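Local structure of endolysin 2638A (7AQH) at residues A[47-52]-A[61-66]; A[75-80]-A[88-93]. The protein degrades the peptidoglycan of its staphylococcal host as a phage endolysin, here represented by its C-terminal SH3b cell wall-binding domain. All blocks are in the same frame, centred on the assembly; numbering follows the deposited sequence.

Interaction 1 of 2, residues A[47-52]-A[61-66]; sequences QTIKYD and VWVSWE
The carbonyl oxygen of Ser64 accepts the one hydrogen bond between segments 47-52 and 61-66, from the backbone N of Asp52 (3.0 Å). The donor lies nearly in line with the C=O. In this SH3b domain the bond ties the corner at Asp52 to strand 61-66, which crosses strand 48-51 almost perpendicularly (87°). The two are not paired as neighbours; strand 48-51 pairs with strand 10-20, and strand 60-66 with 53-57 and 72-77. Side chains fill the space between the crossing strands. Val63 sets CG1 over the centre of the Tyr51 ring, 3.9 Å from its centroid and 6° off the normal, a CH-pi contact. Tyr51 holds CG between its backbone N and carbonyl carbon (chi1 62°), which stands the ring over Val63, while its OH bonds to Glu14. Ile49 crosses Trp65 at about a right angle: Ile49 CG1 lies over one face of the six-membered ring, offset toward the rim, and Ile49 CD1 comes to 3.8 Å from Trp65 CE3. Outside this apolar patch two carboxylates converge, their planes steeply inclined. Glu66, bent at its second torsion, brings OE1 to 2.6 Å from Asp52 OD2, so close that one of the acids is probably protonated.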
loop_
_atom_site.group_PDB
_atom_site.type_symbol
_atom_site.label_atom_id
_atom_site.label_comp_id
_atom_site.label_asym_id
_atom_site.label_seq_id
_atom_site.Cartn_x
_atom_site.Cartn_y
_atom_site.Cartn_z
ATOM N N GLN A 47 -0.112 -3.957 -14.444
ATOM C CA GLN A 47 0.565 -4.956 -13.629
ATOM C C GLN A 47 -0.255 -5.277 -12.387
ATOM O O GLN A 47 -0.916 -4.405 -11.815
ATOM C CB GLN A 47 1.957 -4.472 -13.228
ATOM C CG GLN A 47 2.925 -4.336 -14.390
ATOM C CD GLN A 47 4.302 -3.888 -13.948
ATOM O OE1 GLN A 47 4.440 -2.996 -13.110
ATOM N NE2 GLN A 47 5.332 -4.513 -14.504
ATOM N N THR A 48 -0.212 -6.542 -11.974
ATOM C CA THR A 48 -0.997 -7.035 -10.855
ATOM C C THR A 48 -0.090 -7.682 -9.817
ATOM O O THR A 48 0.921 -8.307 -10.151
ATOM C CB THR A 48 -2.044 -8.056 -11.312
ATOM O OG1 THR A 48 -2.906 -7.462 -12.288
ATOM C CG2 THR A 48 -2.873 -8.530 -10.130
ATOM N N ILE A 49 -0.462 -7.521 -8.549
ATOM C CA ILE A 49 0.251 -8.128 -7.434
ATOM C C ILE A 49 -0.774 -8.668 -6.451
ATOM O O ILE A 49 -1.939 -8.260 -6.441
ATOM C CB ILE A 49 1.203 -7.128 -6.735
ATOM C CG1 ILE A 49 0.443 -5.884 -6.261
ATOM C CG2 ILE A 49 2.330 -6.720 -7.668
ATOM C CD1 ILE A 49 -0.263 -6.046 -4.931
ATOM N N LYS A 50 -0.333 -9.601 -5.617
ATOM C CA LYS A 50 -1.156 -10.163 -4.555
ATOM C C LYS A 50 -0.560 -9.773 -3.212
ATOM O O LYS A 50 0.570 -10.163 -2.891
ATOM C CB LYS A 50 -1.298 -11.684 -4.663
ATOM C CG LYS A 50 -2.174 -12.161 -5.808
ATOM C CD LYS A 50 -2.362 -13.672 -5.747
ATOM C CE LYS A 50 -3.287 -14.180 -6.841
ATOM N NZ LYS A 50 -2.795 -13.879 -8.202
ATOM N N TYR A 51 -1.319 -9.005 -2.443
ATOM C CA TYR A 51 -0.912 -8.528 -1.136
ATOM C C TYR A 51 -1.546 -9.388 -0.053
ATOM O O TYR A 51 -2.553 -10.066 -0.271
ATOM C CB TYR A 51 -1.323 -7.069 -0.960
ATOM C CG TYR A 51 -2.822 -6.841 -1.028
ATOM C CD1 TYR A 51 -3.457 -6.631 -2.245
ATOM C CD2 TYR A 51 -3.597 -6.828 0.124
ATOM C CE1 TYR A 51 -4.820 -6.420 -2.317
ATOM C CE2 TYR A 51 -4.966 -6.617 0.063
ATOM C CZ TYR A 51 -5.571 -6.412 -1.160
ATOM O OH TYR A 51 -6.932 -6.201 -1.224
ATOM N N ASP A 52 -0.947 -9.338 1.134
ATOM C CA ASP A 52 -1.405 -10.117 2.273
ATOM C C ASP A 52 -1.756 -9.256 3.475
ATOM O O ASP A 52 -2.211 -9.793 4.492
ATOM C CB ASP A 52 -0.343 -11.152 2.673
ATOM C CG ASP A 52 1.016 -10.526 2.919
ATOM O OD1 ASP A 52 1.087 -9.287 3.061
ATOM O OD2 ASP A 52 2.015 -11.272 2.968
ATOM N N VAL A 61 -3.791 4.696 2.176
ATOM C CA VAL A 61 -4.047 3.284 2.430
ATOM C C VAL A 61 -3.032 2.477 1.636
ATOM O O VAL A 61 -2.836 2.718 0.438
ATOM C CB VAL A 61 -5.486 2.897 2.048
ATOM C CG1 VAL A 61 -5.719 1.414 2.294
ATOM C CG2 VAL A 61 -6.484 3.736 2.830
ATOM N N TRP A 62 -2.386 1.519 2.295
ATOM C CA TRP A 62 -1.305 0.761 1.689
ATOM C C TRP A 62 -1.645 -0.723 1.655
ATOM O O TRP A 62 -2.442 -1.223 2.453
ATOM C CB TRP A 62 0.013 0.963 2.451
ATOM C CG TRP A 62 0.432 2.397 2.588
ATOM C CD1 TRP A 62 -0.176 3.360 3.339
ATOM C CD2 TRP A 62 1.554 3.030 1.958
ATOM N NE1 TRP A 62 0.496 4.552 3.217
ATOM C CE2 TRP A 62 1.561 4.377 2.375
ATOM C CE3 TRP A 62 2.551 2.589 1.084
ATOM C CZ2 TRP A 62 2.527 5.285 1.945
ATOM C CZ3 TRP A 62 3.508 3.493 0.658
ATOM C CH2 TRP A 62 3.489 4.826 1.089
ATOM N N VAL A 63 -1.026 -1.422 0.708
ATOM C CA VAL A 63 -1.043 -2.878 0.652
ATOM C C VAL A 63 0.400 -3.356 0.615
ATOM O O VAL A 63 1.256 -2.720 -0.009
ATOM C CB VAL A 63 -1.827 -3.405 -0.568
ATOM C CG1 VAL A 63 -3.246 -2.857 -0.567
ATOM C CG2 VAL A 63 -1.107 -3.046 -1.859
ATOM N N SER A 64 0.670 -4.473 1.284
ATOM C CA SER A 64 2.025 -4.983 1.413
ATOM C C SER A 64 2.082 -6.434 0.962
ATOM O O SER A 64 1.085 -7.160 1.010
ATOM C CB SER A 64 2.535 -4.870 2.856
ATOM O OG SER A 64 1.785 -5.697 3.728
ATOM N N TRP A 65 3.267 -6.845 0.521
ATOM C CA TRP A 65 3.513 -8.225 0.130
ATOM C C TRP A 65 5.007 -8.481 0.229
ATOM O O TRP A 65 5.810 -7.554 0.357
ATOM C CB TRP A 65 3.012 -8.506 -1.290
ATOM C CG TRP A 65 3.826 -7.821 -2.347
ATOM C CD1 TRP A 65 4.916 -8.326 -2.995
ATOM C CD2 TRP A 65 3.621 -6.505 -2.873
ATOM N NE1 TRP A 65 5.402 -7.407 -3.894
ATOM C CE2 TRP A 65 4.624 -6.282 -3.839
ATOM C CE3 TRP A 65 2.688 -5.495 -2.624
ATOM C CZ2 TRP A 65 4.718 -5.090 -4.554
ATOM C CZ3 TRP A 65 2.784 -4.313 -3.336
ATOM C CH2 TRP A 65 3.792 -4.121 -4.288
ATOM N N GLU A 66 5.374 -9.757 0.170
ATOM C CA GLU A 66 6.772 -10.153 0.163
ATOM C C GLU A 66 7.190 -10.489 -1.262
ATOM O O GLU A 66 6.434 -11.117 -2.010
ATOM C CB GLU A 66 7.010 -11.352 1.083
ATOM C CG GLU A 66 6.863 -11.039 2.565
ATOM C CD GLU A 66 5.418 -11.073 3.031
ATOM O OE1 GLU A 66 4.541 -11.460 2.230
ATOM O OE2 GLU A 66 5.161 -10.711 4.199
#

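Interaction 2 of 2, residues A[75-80]-A[88-93]; sequences MPVRTW and GKLWGE
Segments 75-80 and 88-93 run roughly antiparallel, 149° apart over their touching parts, with Val77 facing Trp91, Arg78 facing Leu90 and Thr79 facing Gly88. This pairing lays the C-terminal tail of the SH3b domain along the chain that leaves strand 72-77 and turns a corner at Arg78. Two backbone bonds fix it: Trp91 N to Val77 O (2.9 Å) and Gly88 N to Thr79 O, the latter with its donor above the carbonyl plane. Between them the two segments are bridged by a water that accepts from Thr79 N and donates to Lys89 O, with a weak bond from Trp91 NE1.

Arg78 grips the carbonyl oxygen of Gly88 side-on, through NE (3.0 Å) and NH2 (2.9 Å). The oxygen lies 1° out of the guanidinium plane, so both N-H groups address it edge-on. A bend at chi3 (-47°) turns the guanidinium toward this acceptor. Leu90 CD1 covers one guanidinium face 3.7 Å above its plane, offset toward the rim, and also approaches Val77 O and Arg78 CD.

Trp91 lies with one face against the backbone of segment 75-80: the peptide from Val77 C to Arg78 N passes over it, and Arg78 CA makes a CH-pi contact 4.1 Å from the centroid of the five-membered ring. Outside these two segments, the Trp91 side chain also touches Ile26 of strand 26-30. At the far end of the indole, Trp91 CZ3 meets Pro76 CB and CG, each at 3.7 Å.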
loop_
_atom_site.group_PDB
_atom_site.type_symbol
_atom_site.label_atom_id
_atom_site.label_comp_id
_atom_site.label_asym_id
_atom_site.label_seq_id
_atom_site.Cartn_x
_atom_site.Cartn_y
_atom_site.Cartn_z
ATOM N N MET A 75 2.763 -0.432 -0.819
ATOM C CA MET A 75 2.270 0.361 -1.934
ATOM C C MET A 75 1.031 1.137 -1.507
ATOM O O MET A 75 0.108 0.554 -0.910
ATOM C CB MET A 75 1.946 -0.532 -3.139
ATOM C CG MET A 75 1.629 0.236 -4.410
ATOM S SD MET A 75 0.687 -0.739 -5.601
ATOM C CE MET A 75 1.679 -2.224 -5.694
ATOM N N PRO A 76 0.963 2.437 -1.787
ATOM C CA PRO A 76 -0.281 3.175 -1.549
ATOM C C PRO A 76 -1.319 2.841 -2.607
ATOM O O PRO A 76 -0.995 2.562 -3.764
ATOM C CB PRO A 76 0.156 4.641 -1.638
ATOM C CG PRO A 76 1.327 4.613 -2.563
ATOM C CD PRO A 76 2.034 3.305 -2.308
ATOM N N VAL A 77 -2.586 2.871 -2.198
ATOM C CA VAL A 77 -3.671 2.474 -3.088
ATOM C C VAL A 77 -4.794 3.502 -3.062
ATOM O O VAL A 77 -5.713 3.449 -3.885
ATOM C CB VAL A 77 -4.201 1.076 -2.719
ATOM C CG1 VAL A 77 -3.120 0.027 -2.934
ATOM C CG2 VAL A 77 -4.692 1.058 -1.280
ATOM N N ARG A 78 -4.732 4.442 -2.121
ATOM C CA ARG A 78 -5.770 5.460 -2.025
ATOM C C ARG A 78 -5.418 6.419 -0.898
ATOM O O ARG A 78 -4.683 6.070 0.030
ATOM C CB ARG A 78 -7.151 4.839 -1.789
ATOM C CG ARG A 78 -7.339 4.237 -0.407
ATOM C CD ARG A 78 -8.505 3.263 -0.394
ATOM N NE ARG A 78 -9.690 3.821 -1.040
ATOM C CZ ARG A 78 -10.838 3.168 -1.188
ATOM N NH1 ARG A 78 -10.959 1.926 -0.736
ATOM N NH2 ARG A 78 -11.864 3.754 -1.789
ATOM N N THR A 79 -5.955 7.632 -0.992
ATOM C CA THR A 79 -5.746 8.626 0.049
ATOM C C THR A 79 -6.582 8.289 1.281
ATOM O O THR A 79 -7.601 7.597 1.208
ATOM C CB THR A 79 -6.101 10.024 -0.460
ATOM O OG1 THR A 79 -7.495 10.077 -0.787
ATOM C CG2 THR A 79 -5.282 10.363 -1.697
ATOM N N TRP A 80 -6.136 8.794 2.429
ATOM C CA TRP A 80 -6.766 8.466 3.702
ATOM C C TRP A 80 -6.620 9.646 4.648
ATOM O O TRP A 80 -5.501 10.093 4.914
ATOM C CB TRP A 80 -6.139 7.205 4.303
ATOM C CG TRP A 80 -6.552 6.922 5.714
ATOM C CD1 TRP A 80 -7.782 6.520 6.146
ATOM C CD2 TRP A 80 -5.725 7.004 6.881
ATOM N NE1 TRP A 80 -7.773 6.354 7.510
ATOM C CE2 TRP A 80 -6.521 6.645 7.985
ATOM C CE3 TRP A 80 -4.387 7.351 7.098
ATOM C CZ2 TRP A 80 -6.026 6.622 9.287
ATOM C CZ3 TRP A 80 -3.897 7.328 8.391
ATOM C CH2 TRP A 80 -4.715 6.966 9.469
ATOM N N GLY A 88 -10.096 8.043 -0.370
ATOM C CA GLY A 88 -10.245 8.550 -1.718
ATOM C C GLY A 88 -10.470 7.458 -2.747
ATOM O O GLY A 88 -10.688 6.287 -2.430
ATOM N N LYS A 89 -10.419 7.870 -4.013
ATOM C CA LYS A 89 -10.575 6.944 -5.124
ATOM C C LYS A 89 -9.492 5.873 -5.090
ATOM O O LYS A 89 -8.338 6.143 -4.747
ATOM C CB LYS A 89 -10.486 7.703 -6.449
ATOM C CG LYS A 89 -10.837 6.875 -7.679
ATOM C CD LYS A 89 -10.763 7.700 -8.957
ATOM C CE LYS A 89 -11.715 8.886 -8.917
ATOM N NZ LYS A 89 -11.662 9.644 -10.201
ATOM N N LEU A 90 -9.870 4.649 -5.442
ATOM C CA LEU A 90 -8.920 3.548 -5.495
ATOM C C LEU A 90 -8.089 3.657 -6.766
ATOM O O LEU A 90 -8.618 3.923 -7.850
ATOM C CB LEU A 90 -9.641 2.200 -5.457
ATOM C CG LEU A 90 -8.793 0.998 -5.052
ATOM C CD1 LEU A 90 -8.226 1.180 -3.649
ATOM C CD2 LEU A 90 -9.611 -0.278 -5.146
ATOM N N TRP A 91 -6.778 3.455 -6.632
ATOM C CA TRP A 91 -5.856 3.546 -7.759
ATOM C C TRP A 91 -5.761 2.251 -8.553
ATOM O O TRP A 91 -4.824 2.085 -9.342
ATOM C CB TRP A 91 -4.467 3.973 -7.276
ATOM C CG TRP A 91 -4.462 5.254 -6.486
ATOM C CD1 TRP A 91 -5.500 6.127 -6.333
ATOM C CD2 TRP A 91 -3.365 5.804 -5.745
ATOM N NE1 TRP A 91 -5.119 7.183 -5.542
ATOM C CE2 TRP A 91 -3.813 7.009 -5.168
ATOM C CE3 TRP A 91 -2.048 5.394 -5.512
ATOM C CZ2 TRP A 91 -2.992 7.808 -4.375
ATOM C CZ3 TRP A 91 -1.235 6.190 -4.723
ATOM C CH2 TRP A 91 -1.710 7.383 -4.164
ATOM N N GLY A 92 -6.705 1.341 -8.367
ATOM C CA GLY A 92 -6.668 0.081 -9.076
ATOM C C GLY A 92 -7.917 -0.716 -8.788
ATOM O O GLY A 92 -8.910 -0.178 -8.294
ATOM N N GLU A 93 -7.860 -2.008 -9.096
ATOM C CA GLU A 93 -8.983 -2.905 -8.879
ATOM C C GLU A 93 -8.571 -4.031 -7.940
ATOM O O GLU A 93 -7.410 -4.447 -7.914
ATOM C CB GLU A 93 -9.496 -3.490 -10.202
ATOM C CG GLU A 93 -10.254 -2.496 -11.067
ATOM C CD GLU A 93 -10.611 -3.066 -12.424
ATOM O OE1 GLU A 93 -10.095 -4.151 -12.769
ATOM O OE2 GLU A 93 -11.391 -2.421 -13.153
HETATM O O HOH W 1 -7.381 8.305 -3.323
#

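The two contacts have centres about 12 Å apart and come in series along the chain, interaction 1 closing before interaction 2 opens. Strands 60-66 and 72-77, neighbours in the antiparallel sheet, connect them: the short Val61 O to Val77 N and Val61 N to Arg78 O distances, both 2.7 Å, mark probable hydrogen bonds. Packing continues the link: Trp65 CH2 against Met75 CE, and Trp62 CE3 against the backbone N of Pro76. Interaction 1 is partly buried, its centre about 6 Å from that of the chain; interaction 2, about 8 Å from it, is a surface contact. Through strands 60-66 and 72-77 they tie strand 48-51 and the C-terminal segment to one sheet of the endolysin's cell wall-binding SH3b domain.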